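Local coordinates for methylaspartate ammonia-lyase (PDB 1KKR), which catalyses the reversible, magnesium-dependent anti elimination of ammonia from (2S,3S)-3-methylaspartate to give mesaconate, probably as part of the methylaspartate cycle, at residues L149-V154 with C371-L376; I167-Q172 with G188-P193; V305-C310 with Q329-D334; A355-T360 with A378-M383. All coordinates share one frame; numbering follows the deposited sequence.

Interaction 1. Residues L149-V154 with C371-L376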
loop_
_atom_site.group_PDB
_atom_site.type_symbol
_atom_site.label_atom_id
_atom_site.label_comp_id
_atom_site.label_asym_id
_atom_site.label_seq_id
_atom_site.Cartn_x
_atom_site.Cartn_y
_atom_site.Cartn_z
ATOM N N LEU A 149 20.586 2.970 -11.234
ATOM C CA LEU A 149 19.449 3.111 -10.347
ATOM C C LEU A 149 19.256 4.596 -10.060
ATOM O O LEU A 149 20.232 5.375 -10.112
ATOM C CB LEU A 149 19.750 2.431 -9.026
ATOM C CG LEU A 149 20.181 0.959 -9.181
ATOM C CD1 LEU A 149 20.321 0.265 -7.830
ATOM C CD2 LEU A 149 19.178 0.188 -9.982
ATOM N N LYS A 150 18.028 4.979 -9.693
ATOM C CA LYS A 150 17.735 6.375 -9.291
ATOM C C LYS A 150 18.742 6.871 -8.198
ATOM O O LYS A 150 19.283 7.985 -8.298
ATOM C CB LYS A 150 16.275 6.526 -8.863
ATOM C CG LYS A 150 15.270 6.459 -10.024
ATOM C CD LYS A 150 13.807 6.627 -9.541
ATOM C CE LYS A 150 13.313 5.434 -8.752
ATOM N NZ LYS A 150 13.213 4.283 -9.711
ATOM N N THR A 151 19.033 6.009 -7.215
ATOM C CA THR A 151 19.975 6.328 -6.171
ATOM C C THR A 151 21.307 6.734 -6.740
ATOM O O THR A 151 21.914 7.688 -6.250
ATOM C CB THR A 151 20.237 5.174 -5.234
ATOM O OG1 THR A 151 19.017 4.698 -4.643
ATOM C CG2 THR A 151 20.946 5.701 -4.061
ATOM N N GLU A 152 21.823 5.945 -7.677
ATOM C CA GLU A 152 23.119 6.269 -8.274
ATOM C C GLU A 152 23.124 7.603 -9.004
ATOM O O GLU A 152 24.125 8.307 -8.983
ATOM C CB GLU A 152 23.621 5.163 -9.187
ATOM C CG GLU A 152 23.785 3.851 -8.462
ATOM C CD GLU A 152 24.035 2.685 -9.401
ATOM O OE1 GLU A 152 23.290 2.443 -10.375
ATOM O OE2 GLU A 152 25.017 2.002 -9.166
ATOM N N VAL A 153 22.037 7.938 -9.674
ATOM C CA VAL A 153 21.975 9.179 -10.427
ATOM C C VAL A 153 22.173 10.352 -9.427
ATOM O O VAL A 153 22.952 11.306 -9.648
ATOM C CB VAL A 153 20.636 9.338 -11.250
ATOM C CG1 VAL A 153 20.565 10.663 -11.834
ATOM C CG2 VAL A 153 20.501 8.349 -12.444
ATOM N N VAL A 154 21.474 10.268 -8.314
ATOM C CA VAL A 154 21.596 11.297 -7.313
ATOM C C VAL A 154 23.054 11.348 -6.781
ATOM O O VAL A 154 23.669 12.397 -6.687
ATOM C CB VAL A 154 20.658 11.039 -6.133
ATOM C CG1 VAL A 154 20.928 12.075 -4.996
ATOM C CG2 VAL A 154 19.184 11.112 -6.559
ATOM N N CYS A 371 11.209 8.323 -3.356
ATOM C CA CYS A 371 11.801 8.884 -2.148
ATOM C C CYS A 371 12.843 7.946 -1.483
ATOM O O CYS A 371 13.820 8.419 -0.884
ATOM C CB CYS A 371 10.707 9.232 -1.171
ATOM S SG CYS A 371 9.820 10.732 -1.606
ATOM N N VAL A 372 12.649 6.627 -1.623
ATOM C CA VAL A 372 13.600 5.651 -1.032
ATOM C C VAL A 372 15.042 5.863 -1.646
ATOM O O VAL A 372 16.066 5.863 -0.936
ATOM C CB VAL A 372 13.127 4.235 -1.230
ATOM C CG1 VAL A 372 14.242 3.289 -0.805
ATOM C CG2 VAL A 372 11.820 3.935 -0.381
ATOM N N HIS A 373 15.089 6.149 -2.943
ATOM C CA HIS A 373 16.336 6.362 -3.693
ATOM C C HIS A 373 16.995 7.668 -3.276
ATOM O O HIS A 373 18.206 7.751 -3.022
ATOM C CB HIS A 373 16.088 6.253 -5.203
ATOM C CG HIS A 373 15.841 4.843 -5.666
ATOM N ND1 HIS A 373 16.796 4.099 -6.312
ATOM C CD2 HIS A 373 14.760 4.025 -5.537
ATOM C CE1 HIS A 373 16.325 2.887 -6.564
ATOM N NE2 HIS A 373 15.094 2.814 -6.104
ATOM N N VAL A 374 16.161 8.674 -3.136
ATOM C CA VAL A 374 16.568 9.961 -2.642
ATOM C C VAL A 374 17.209 9.813 -1.270
ATOM O O VAL A 374 18.287 10.368 -1.032
ATOM C CB VAL A 374 15.403 10.961 -2.604
ATOM C CG1 VAL A 374 15.842 12.192 -1.832
ATOM C CG2 VAL A 374 14.899 11.310 -4.091
ATOM N N ALA A 375 16.640 8.966 -0.423
ATOM C CA ALA A 375 17.148 8.823 0.934
ATOM C C ALA A 375 18.429 8.014 0.954
ATOM O O ALA A 375 19.406 8.366 1.645
ATOM C CB ALA A 375 16.080 8.168 1.868
ATOM N N LEU A 376 18.435 6.893 0.251
ATOM C CA LEU A 376 19.635 6.072 0.225
ATOM C C LEU A 376 20.827 6.938 -0.247
ATOM O O LEU A 376 21.929 6.780 0.226
ATOM C CB LEU A 376 19.455 4.857 -0.683
ATOM C CG LEU A 376 18.562 3.798 -0.060
ATOM C CD1 LEU A 376 18.232 2.703 -1.087
ATOM C CD2 LEU A 376 19.281 3.225 1.144
#
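The imidazole ring of His-373 is met on one face by Lys-150 and at its edge by the start of helix 150-157. Lys-150 CE lies over the face as a CH-pi contact, 4.0 Å from the ring centroid but shifted toward the rim. The bend at chi3 (-70°) carries CE over the ring, and a further bend at chi4 sets the direction of NZ, which forms a salt bridge to Asp-140 on helix 128-146. Lys-150 CB also touches His-373 ND1, at 3.6 Å. In the ring plane, Thr-151 N donates to His-373 ND1 (3.1 Å), a bent bond with 140° at the hydrogen; Leu-149 CB sits at the same edge, 4.2 Å from His-373 CE1. Because ND1 accepts, the arrangement is consistent with a proton on NE2, which is bonded to Glu-401. One turn further on, the methyl CG2 of Thr-151 packs on Leu-376 CB at 3.8 Å. Thr-151 N belongs to the first turn of its helix, where amides lack a carbonyl partner within the helix, so the histidine takes that role. The axes of segments 150-154 and 371-376 approach to 8.0 Å at 43°, so that helix 150-157 of the N-terminal region lies against helix 365-378 of the barrel, with Thr-405 of helix 392-410 packing against Thr-151, His-373 and Leu-376.

Interaction 2. Residues I167-Q172 with G188-P193. With 2AS ((2S,3S)-3-methyl-aspartic acid), chain E.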
loop_
_atom_site.group_PDB
_atom_site.type_symbol
_atom_site.label_atom_id
_atom_site.label_comp_id
_atom_site.label_asym_id
_atom_site.label_seq_id
_atom_site.Cartn_x
_atom_site.Cartn_y
_atom_site.Cartn_z
ATOM N N ILE A 167 18.180 3.290 5.988
ATOM C CA ILE A 167 17.769 4.515 6.641
ATOM C C ILE A 167 16.768 4.108 7.702
ATOM O O ILE A 167 15.907 3.291 7.443
ATOM C CB ILE A 167 17.060 5.458 5.585
ATOM C CG1 ILE A 167 18.005 5.748 4.442
ATOM C CG2 ILE A 167 16.546 6.724 6.238
ATOM C CD1 ILE A 167 19.215 6.606 4.844
ATOM N N PRO A 168 16.864 4.627 8.913
ATOM C CA PRO A 168 15.825 4.330 9.896
ATOM C C PRO A 168 14.441 4.760 9.407
ATOM O O PRO A 168 14.247 5.884 8.982
ATOM C CB PRO A 168 16.232 5.167 11.107
ATOM C CG PRO A 168 17.751 5.454 10.926
ATOM C CD PRO A 168 17.906 5.505 9.453
ATOM N N LEU A 169 13.484 3.861 9.558
ATOM C CA LEU A 169 12.109 4.069 9.120
ATOM C C LEU A 169 11.195 4.417 10.268
ATOM O O LEU A 169 11.367 3.954 11.387
ATOM C CB LEU A 169 11.559 2.854 8.406
ATOM C CG LEU A 169 12.478 2.295 7.326
ATOM C CD1 LEU A 169 11.797 1.181 6.652
ATOM C CD2 LEU A 169 12.905 3.376 6.299
ATOM N N PHE A 170 10.218 5.254 9.961
ATOM C CA PHE A 170 9.251 5.726 10.956
ATOM C C PHE A 170 7.803 5.447 10.558
ATOM O O PHE A 170 7.349 5.865 9.488
ATOM C CB PHE A 170 9.511 7.222 11.162
ATOM C CG PHE A 170 8.444 7.981 11.957
ATOM C CD1 PHE A 170 7.903 7.489 13.124
ATOM C CD2 PHE A 170 8.067 9.265 11.564
ATOM C CE1 PHE A 170 6.993 8.249 13.868
ATOM C CE2 PHE A 170 7.138 9.990 12.278
ATOM C CZ PHE A 170 6.593 9.478 13.441
ATOM N N GLY A 171 7.076 4.737 11.424
ATOM C CA GLY A 171 5.699 4.340 11.160
ATOM C C GLY A 171 4.687 5.263 11.803
ATOM O O GLY A 171 4.879 5.746 12.924
ATOM N N GLN A 172 3.603 5.543 11.069
ATOM C CA GLN A 172 2.615 6.479 11.571
ATOM C C GLN A 172 1.342 5.730 11.712
ATOM O O GLN A 172 0.965 4.966 10.846
ATOM C CB GLN A 172 2.482 7.713 10.682
ATOM C CG GLN A 172 1.752 7.579 9.299
ATOM C CD GLN A 172 1.423 8.967 8.757
ATOM O OE1 GLN A 172 1.024 9.872 9.536
ATOM N NE2 GLN A 172 1.633 9.168 7.455
ATOM N N GLY A 188 9.218 -4.942 13.642
ATOM C CA GLY A 188 10.548 -4.438 13.901
ATOM C C GLY A 188 10.799 -2.991 13.599
ATOM O O GLY A 188 11.938 -2.598 13.368
ATOM N N VAL A 189 9.770 -2.164 13.668
ATOM C CA VAL A 189 9.907 -0.814 13.106
ATOM C C VAL A 189 10.911 -0.032 13.933
ATOM O O VAL A 189 10.933 -0.156 15.146
ATOM C CB VAL A 189 8.565 -0.147 12.986
ATOM C CG1 VAL A 189 8.708 1.326 12.780
ATOM C CG2 VAL A 189 7.803 -0.745 11.801
ATOM N N ASP A 190 11.778 0.727 13.270
ATOM C CA ASP A 190 12.874 1.411 13.922
ATOM C C ASP A 190 12.403 2.606 14.785
ATOM O O ASP A 190 12.913 2.869 15.870
ATOM C CB ASP A 190 13.736 2.007 12.825
ATOM C CG ASP A 190 14.281 0.985 11.839
ATOM O OD1 ASP A 190 14.824 -0.045 12.315
ATOM O OD2 ASP A 190 14.255 1.188 10.581
ATOM N N VAL A 191 11.414 3.330 14.246
ATOM C CA VAL A 191 10.868 4.545 14.851
ATOM C C VAL A 191 9.333 4.502 14.794
ATOM O O VAL A 191 8.709 4.149 13.765
ATOM C CB VAL A 191 11.418 5.840 14.163
ATOM C CG1 VAL A 191 11.060 7.119 14.966
ATOM C CG2 VAL A 191 12.925 5.748 13.979
ATOM N N LEU A 192 8.711 4.905 15.888
ATOM C CA LEU A 192 7.265 4.830 16.002
ATOM C C LEU A 192 6.719 5.680 17.133
ATOM O O LEU A 192 7.474 6.071 18.009
ATOM C CB LEU A 192 6.855 3.366 16.199
ATOM C CG LEU A 192 7.060 2.829 17.617
ATOM C CD1 LEU A 192 6.240 1.628 17.802
ATOM C CD2 LEU A 192 8.484 2.534 17.927
ATOM N N PRO A 193 5.412 5.944 17.161
ATOM C CA PRO A 193 4.459 5.597 16.119
ATOM C C PRO A 193 3.593 6.765 15.591
ATOM O O PRO A 193 2.488 6.534 15.117
ATOM C CB PRO A 193 3.545 4.701 16.920
ATOM C CG PRO A 193 3.407 5.459 18.167
ATOM C CD PRO A 193 4.691 6.269 18.402
HETATM C C 2AS E . 0.467 12.981 6.784
HETATM O O 2AS E . 0.314 11.791 6.493
HETATM C CA 2AS E . 0.705 13.441 8.237
HETATM N N 2AS E . 0.181 12.502 9.250
HETATM C CB 2AS E . 2.205 13.825 8.433
HETATM C CG 2AS E . 2.445 14.479 9.778
HETATM O OD1 2AS E . 3.445 15.152 10.021
HETATM C C4 2AS E . 3.241 12.711 8.302
HETATM O OD2 2AS E . 1.577 14.357 10.622
HETATM O OXT 2AS E . 0.435 13.814 5.874
HETATM O O HOH W 1 15.863 0.940 8.803
#
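Ile-167 O and Asp-190 OD2 lie near each other at the start of the contact, with a water between them whose distance to the carboxylate is too short to be trusted. Pro-168 lays its CB against Val-191 CG2 (4.4 Å), a loose touch. Leu-169 is gripped twice through its backbone: its N donates almost straight to Asp-190 OD2 (3.0 Å, 171°), using the anti lone pair of that oxygen, while its O takes a weak bond from Val-191 N. Its side chain goes to the C-terminal helix 392-410. Phe-170 is the bridged partner of Val-191. With CG anti to the backbone N (chi1 169°), its ring slants across the valine side chain, CD1 reaching Val-191 CG1 at 3.7 Å and Val-191 O lying in plane at its edge; the ring also stacks on His-236.

The two segments run parallel, with helix 179-186 between them in sequence. As strands 169-170 and 191-194 are the first and second of the eight-stranded TIM barrel, this short pairing closes the cylinder.

Beyond it, Gly-171 N donates to Val-191 O (2.9 Å), and Gly-171 O receives a CA-H...O contact from Pro-193 CA (3.2 Å), the proline following a cis peptide bond. Gln-172 turns away from Pro-193. Its CG stands between backbone N and carbonyl carbon (chi1 74°) and the extended chain presents the amide to 3-methylaspartate: Gln-172 OE1 accepts from the ligand N at 2.8 Å, and Gln-172 NE2 donates to the ligand O at 3.1 Å.

Interaction 3. Residues V305-C310 with Q329-D334. With MG (magnesium ion), chain C; 2AS ((2S,3S)-3-methyl-aspartic acid), chain E.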
loop_
_atom_site.group_PDB
_atom_site.type_symbol
_atom_site.label_atom_id
_atom_site.label_comp_id
_atom_site.label_asym_id
_atom_site.label_seq_id
_atom_site.Cartn_x
_atom_site.Cartn_y
_atom_site.Cartn_z
ATOM N N VAL A 305 10.914 18.240 17.047
ATOM C CA VAL A 305 10.874 18.248 15.599
ATOM C C VAL A 305 9.930 19.324 15.009
ATOM O O VAL A 305 8.734 19.339 15.300
ATOM C CB VAL A 305 10.319 16.901 15.053
ATOM C CG1 VAL A 305 10.407 16.867 13.515
ATOM C CG2 VAL A 305 11.007 15.666 15.658
ATOM N N ALA A 306 10.468 20.166 14.128
ATOM C CA ALA A 306 9.670 21.126 13.360
ATOM C C ALA A 306 8.899 20.446 12.259
ATOM O O ALA A 306 9.368 19.465 11.695
ATOM C CB ALA A 306 10.576 22.159 12.757
ATOM N N ASP A 307 7.706 20.944 11.936
ATOM C CA ASP A 307 7.022 20.479 10.724
ATOM C C ASP A 307 6.252 21.641 10.120
ATOM O O ASP A 307 6.675 22.208 9.123
ATOM C CB ASP A 307 6.147 19.267 11.069
ATOM C CG ASP A 307 5.248 18.779 9.916
ATOM O OD1 ASP A 307 5.454 19.117 8.733
ATOM O OD2 ASP A 307 4.309 17.977 10.124
ATOM N N GLU A 308 5.133 22.024 10.738
ATOM C CA GLU A 308 4.339 23.141 10.224
ATOM C C GLU A 308 5.175 24.401 10.122
ATOM O O GLU A 308 5.867 24.737 11.059
ATOM C CB GLU A 308 3.164 23.392 11.142
ATOM C CG GLU A 308 2.031 22.336 11.064
ATOM C CD GLU A 308 2.317 20.931 11.619
ATOM O OE1 GLU A 308 1.534 20.006 11.229
ATOM O OE2 GLU A 308 3.237 20.731 12.469
ATOM N N TRP A 309 5.049 25.094 8.994
ATOM C CA TRP A 309 5.765 26.341 8.682
ATOM C C TRP A 309 7.165 26.087 8.129
ATOM O O TRP A 309 7.843 27.031 7.680
ATOM C CB TRP A 309 5.792 27.325 9.845
ATOM C CG TRP A 309 4.436 27.607 10.214
ATOM C CD1 TRP A 309 3.809 27.187 11.325
ATOM C CD2 TRP A 309 3.447 28.296 9.424
ATOM N NE1 TRP A 309 2.506 27.614 11.319
ATOM C CE2 TRP A 309 2.248 28.275 10.153
ATOM C CE3 TRP A 309 3.457 28.936 8.179
ATOM C CZ2 TRP A 309 1.062 28.870 9.685
ATOM C CZ3 TRP A 309 2.270 29.523 7.706
ATOM C CH2 TRP A 309 1.097 29.486 8.459
ATOM N N CYS A 310 7.542 24.811 8.076
ATOM C CA CYS A 310 8.840 24.408 7.560
ATOM C C CYS A 310 8.643 23.643 6.276
ATOM O O CYS A 310 8.721 22.424 6.287
ATOM C CB CYS A 310 9.568 23.520 8.577
ATOM S SG CYS A 310 11.347 23.321 8.167
ATOM N N GLN A 329 11.060 18.171 9.755
ATOM C CA GLN A 329 10.447 17.320 8.747
ATOM C C GLN A 329 10.490 17.955 7.377
ATOM O O GLN A 329 9.831 18.948 7.143
ATOM C CB GLN A 329 8.995 16.891 9.055
ATOM C CG GLN A 329 8.490 15.944 7.957
ATOM C CD GLN A 329 7.024 15.450 8.024
ATOM O OE1 GLN A 329 6.528 14.932 7.019
ATOM N NE2 GLN A 329 6.380 15.540 9.172
ATOM N N ILE A 330 11.169 17.285 6.455
ATOM C CA ILE A 330 11.235 17.657 5.070
ATOM C C ILE A 330 10.024 16.904 4.484
ATOM O O ILE A 330 10.092 15.716 4.161
ATOM C CB ILE A 330 12.567 17.143 4.473
ATOM C CG1 ILE A 330 13.758 17.707 5.256
ATOM C CG2 ILE A 330 12.648 17.482 3.001
ATOM C CD1 ILE A 330 15.147 17.118 4.871
ATOM N N LYS A 331 8.913 17.598 4.348
ATOM C CA LYS A 331 7.679 16.947 3.960
ATOM C C LYS A 331 7.687 16.924 2.426
ATOM O O LYS A 331 7.274 17.880 1.812
ATOM C CB LYS A 331 6.503 17.684 4.592
ATOM C CG LYS A 331 5.207 16.849 4.567
ATOM C CD LYS A 331 4.080 17.499 5.336
ATOM C CE LYS A 331 4.010 17.031 6.736
ATOM N NZ LYS A 331 3.123 17.806 7.661
ATOM N N THR A 332 8.222 15.835 1.851
ATOM C CA THR A 332 8.616 15.769 0.446
ATOM C C THR A 332 7.716 16.470 -0.588
ATOM O O THR A 332 8.228 17.175 -1.425
ATOM C CB THR A 332 9.015 14.345 0.002
ATOM O OG1 THR A 332 7.977 13.404 0.249
ATOM C CG2 THR A 332 10.189 13.843 0.883
ATOM N N PRO A 333 6.410 16.264 -0.597
ATOM C CA PRO A 333 5.645 16.814 -1.686
ATOM C C PRO A 333 5.629 18.332 -1.652
ATOM O O PRO A 333 5.551 18.962 -2.711
ATOM C CB PRO A 333 4.269 16.244 -1.464
ATOM C CG PRO A 333 4.470 15.048 -0.637
ATOM C CD PRO A 333 5.575 15.484 0.318
ATOM N N ASP A 334 5.804 18.928 -0.477
ATOM C CA ASP A 334 5.693 20.379 -0.425
ATOM C C ASP A 334 6.975 21.015 -0.944
ATOM O O ASP A 334 6.995 22.182 -1.131
ATOM C CB ASP A 334 5.458 20.906 0.966
ATOM C CG ASP A 334 4.141 20.497 1.515
ATOM O OD1 ASP A 334 3.126 20.566 0.791
ATOM O OD2 ASP A 334 4.052 20.153 2.688
HETATM MG MG MG C . 3.728 16.572 11.679
HETATM C C 2AS E . 0.467 12.981 6.784
HETATM O O 2AS E . 0.314 11.791 6.493
HETATM C CA 2AS E . 0.705 13.441 8.237
HETATM N N 2AS E . 0.181 12.502 9.250
HETATM C CB 2AS E . 2.205 13.825 8.433
HETATM C CG 2AS E . 2.445 14.479 9.778
HETATM O OD1 2AS E . 3.445 15.152 10.021
HETATM C C4 2AS E . 3.241 12.711 8.302
HETATM O OD2 2AS E . 1.577 14.357 10.622
HETATM O OXT 2AS E . 0.435 13.814 5.874
HETATM O O HOH W 2 1.835 17.503 11.455
HETATM O O HOH W 3 3.571 18.193 13.079
HETATM O O HOH W 4 9.259 20.449 4.326
#
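Lys-331, the proton acceptor of the reaction, forms a two-pronged salt bridge to Asp-307, a carboxylate that at the same time binds the magnesium ion. Lys-331 NZ lies between the two oxygens, 2.9 Å from Asp-307 OD1 and 2.7 Å from Asp-307 OD2, and both are approached through their syn lone pairs. Asp-307 OD2 is shared, since it also binds the magnesium ion at 2.2 Å. Asp-307 reaches in with CG anti to its backbone N, and the lysine chain meets it at about a right angle after a bend at chi3 (-93°), which is not a relaxed staggered value. This places Lys-331 NZ 4.2 Å from the ligand CB, the carbon from which the proton is taken.

The residues sit where strands 303-306 and 327-330, joined by helix 313-321 in a beta-alpha-beta unit, reach the C-terminal rim of the TIM barrel, the usual place for its active site. There Gln-329 N donates to Ala-306 O (2.9 Å), pairing the ends of the two strands.

The extended side chain of Gln-329 ends in an amide held from two directions: OE1 takes the amide of Gly-359, and NE2 donates to the ligand OD1 at 3.1 Å. That same ligand oxygen is a magnesium ligand. Two waters, with Asp-238 and Glu-273, complete six-fold coordination, and the carboxylate of Glu-308, brought round by a bend at chi2, accepts from both waters as a second-shell group. Further back, a water accepts from Lys-331 N at 2.9 Å and lies within bonding distance of Cys-310 O.

Interaction 4. Residues A355-T360 with A378-M383. With 2AS ((2S,3S)-3-methyl-aspartic acid), chain E.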
loop_
_atom_site.group_PDB
_atom_site.type_symbol
_atom_site.label_atom_id
_atom_site.label_comp_id
_atom_site.label_asym_id
_atom_site.label_seq_id
_atom_site.Cartn_x
_atom_site.Cartn_y
_atom_site.Cartn_z
ATOM N N ALA A 355 17.853 15.480 9.728
ATOM C CA ALA A 355 16.855 15.517 8.637
ATOM C C ALA A 355 15.936 14.306 8.669
ATOM O O ALA A 355 16.400 13.202 8.689
ATOM C CB ALA A 355 17.578 15.589 7.302
ATOM N N TYR A 356 14.638 14.548 8.742
ATOM C CA TYR A 356 13.615 13.548 8.719
ATOM C C TYR A 356 12.921 13.737 7.375
ATOM O O TYR A 356 12.261 14.784 7.137
ATOM C CB TYR A 356 12.657 13.893 9.829
ATOM C CG TYR A 356 11.257 13.330 9.726
ATOM C CD1 TYR A 356 11.007 12.147 9.053
ATOM C CD2 TYR A 356 10.185 13.979 10.342
ATOM C CE1 TYR A 356 9.710 11.620 8.977
ATOM C CE2 TYR A 356 8.884 13.451 10.293
ATOM C CZ TYR A 356 8.651 12.283 9.594
ATOM O OH TYR A 356 7.397 11.705 9.479
ATOM N N GLN A 357 13.146 12.772 6.476
ATOM C CA GLN A 357 12.607 12.829 5.140
ATOM C C GLN A 357 11.200 12.212 5.317
ATOM O O GLN A 357 11.065 10.996 5.389
ATOM C CB GLN A 357 13.445 12.022 4.135
ATOM C CG GLN A 357 13.209 12.401 2.658
ATOM C CD GLN A 357 13.992 11.529 1.750
ATOM O OE1 GLN A 357 15.217 11.610 1.721
ATOM N NE2 GLN A 357 13.299 10.611 1.056
ATOM N N GLY A 358 10.185 13.057 5.468
ATOM C CA GLY A 358 8.843 12.568 5.812
ATOM C C GLY A 358 8.009 12.522 4.524
ATOM O O GLY A 358 8.421 11.940 3.514
ATOM N N GLY A 359 6.864 13.190 4.541
ATOM C CA GLY A 359 5.905 13.053 3.462
ATOM C C GLY A 359 4.487 12.960 3.972
ATOM O O GLY A 359 4.130 13.564 4.992
ATOM N N THR A 360 3.657 12.225 3.233
ATOM C CA THR A 360 2.223 12.125 3.567
ATOM C C THR A 360 1.621 10.764 3.309
ATOM O O THR A 360 2.049 10.036 2.415
ATOM C CB THR A 360 1.396 13.201 2.808
ATOM O OG1 THR A 360 0.015 13.123 3.184
ATOM C CG2 THR A 360 1.420 12.981 1.283
ATOM N N ALA A 378 21.141 10.659 -0.082
ATOM C CA ALA A 378 21.352 11.868 0.694
ATOM C C ALA A 378 21.613 11.644 2.168
ATOM O O ALA A 378 22.248 12.455 2.775
ATOM C CB ALA A 378 20.141 12.839 0.478
ATOM N N ARG A 379 21.120 10.533 2.703
ATOM C CA ARG A 379 21.346 10.079 4.052
ATOM C C ARG A 379 20.649 10.904 5.137
ATOM O O ARG A 379 21.283 11.481 6.004
ATOM C CB ARG A 379 22.850 9.999 4.336
ATOM C CG ARG A 379 23.630 9.363 3.209
ATOM C CD ARG A 379 23.274 7.917 2.938
ATOM N NE ARG A 379 23.069 7.143 4.157
ATOM C CZ ARG A 379 22.572 5.926 4.159
ATOM N NH1 ARG A 379 22.267 5.387 2.982
ATOM N NH2 ARG A 379 22.414 5.255 5.309
ATOM N N PRO A 380 19.342 10.976 5.095
ATOM C CA PRO A 380 18.628 11.619 6.191
ATOM C C PRO A 380 18.730 10.683 7.373
ATOM O O PRO A 380 18.996 9.514 7.193
ATOM C CB PRO A 380 17.170 11.598 5.722
ATOM C CG PRO A 380 17.138 10.458 4.654
ATOM C CD PRO A 380 18.452 10.448 4.048
HETATM N N MSE A 381 18.380 11.147 8.546
HETATM C CA MSE A 381 18.455 10.315 9.740
HETATM C C MSE A 381 17.191 9.458 9.968
HETATM O O MSE A 381 17.204 8.468 10.723
HETATM C CB MSE A 381 18.709 11.261 10.927
HETATM C CG MSE A 381 20.306 11.318 11.623
HETATM SE SE MSE A 381 19.775 10.074 13.007
HETATM C CE MSE A 381 19.371 11.389 14.067
ATOM N N ARG A 382 16.128 9.807 9.248
ATOM C CA ARG A 382 14.827 9.185 9.410
ATOM C C ARG A 382 14.025 9.388 8.137
ATOM O O ARG A 382 14.185 10.425 7.487
ATOM C CB ARG A 382 14.105 9.887 10.559
ATOM C CG ARG A 382 12.897 9.177 11.107
ATOM C CD ARG A 382 12.376 9.793 12.416
ATOM N NE ARG A 382 13.423 9.596 13.420
ATOM C CZ ARG A 382 13.513 10.063 14.659
ATOM N NH1 ARG A 382 12.593 10.783 15.259
ATOM N NH2 ARG A 382 14.617 9.776 15.319
HETATM N N MSE A 383 13.219 8.385 7.799
HETATM C CA MSE A 383 12.297 8.389 6.636
HETATM C C MSE A 383 10.936 7.829 7.082
HETATM O O MSE A 383 10.817 6.762 7.702
HETATM C CB MSE A 383 12.852 7.547 5.469
HETATM C CG MSE A 383 11.954 7.477 4.222
HETATM SE SE MSE A 383 12.864 6.769 2.761
HETATM C CE MSE A 383 12.856 7.696 2.242
HETATM C C 2AS E . 0.467 12.981 6.784
HETATM O O 2AS E . 0.314 11.791 6.493
HETATM C CA 2AS E . 0.705 13.441 8.237
HETATM N N 2AS E . 0.181 12.502 9.250
HETATM C CB 2AS E . 2.205 13.825 8.433
HETATM C CG 2AS E . 2.445 14.479 9.778
HETATM O OD1 2AS E . 3.445 15.152 10.021
HETATM C C4 2AS E . 3.241 12.711 8.302
HETATM O OD2 2AS E . 1.577 14.357 10.622
HETATM O OXT 2AS E . 0.435 13.814 5.874
#
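Strands 354-357 and 382-384 pair in parallel, with Gln-357 N donating to Arg-382 O at 2.8 Å and Ala-355 O receiving Met-381 N at 2.9 Å, in the carbonyl plane. Ala-355 O also takes a weak second bond from Arg-382 N, and Met-383 CA makes a CA-H...O contact with Gln-357 O (3.1 Å).

On one face of the sheet Tyr-356 and Arg-382 lie as neighbours. The tyrosine ring turns its edge to Arg-382 O, and its CD1 touches Arg-382 CG at 4.1 Å; ring and guanidinium are inclined by 49°. A bend at chi3 (-65°) turns the guanidinium from the tyrosine to His-236, bonded through Arg-382 NH1, and to a cation-pi contact with Tyr-271, while Tyr-356 meets His-236 edge-to-face.

These side chains point into the TIM barrel, whose seventh and eighth strands are joined here by helix 365-378 in a beta-alpha-beta unit. The opposite face carries Gln-357 and Met-383, a selenomethionine, toward that helix. They run side by side, though the terminal methyl of Met-383 is poorly placed. Gln-357 NE2 bonds to Cys-371 O, whereas its OE1 lies 3.7 Å from Pro-380 CG and has no polar partner, a buried carbonyl left unsatisfied. Pro-380 CB also packs on Ala-355 CB (4.3 Å).

Past the strand, Gly-358 and Gly-359 lead to Thr-360; the backbone angles of Gly-359 would press any CB against the preceding carbonyl. With OG1 anti to its N (chi1 -178°), Thr-360 donates to the ligand OXT at 2.8 Å, and this hydroxyl oxygen is bonded to Asn-362 N as well.

How the interactions relate
Interactions 2, 3 and 4 belong to one barrel sheet and converge on 3-methylaspartate: Gln-172 holds its amino and carboxylate groups, Thr-360 the same carboxylate, and Gln-329 and magnesium the other. Strand 382-384 of interaction 4 is hydrogen-bonded to strand 169-170 of interaction 2 (Phe-170 N to Met-383 O, 2.8 Å), and strand 354-357 to strand 327-330 of interaction 3 (Ile-330 N to Tyr-356 O, 2.8 Å), the centres being about 11 and 10 Å apart. Interactions 2 and 3 do not touch, their nearest atoms about 6 Å apart. Interaction 1 lies on the outer, helical layer of the barrel, away from the active site, about 13 Å centre to centre from interaction 4, whose strands helix 365-378 connects.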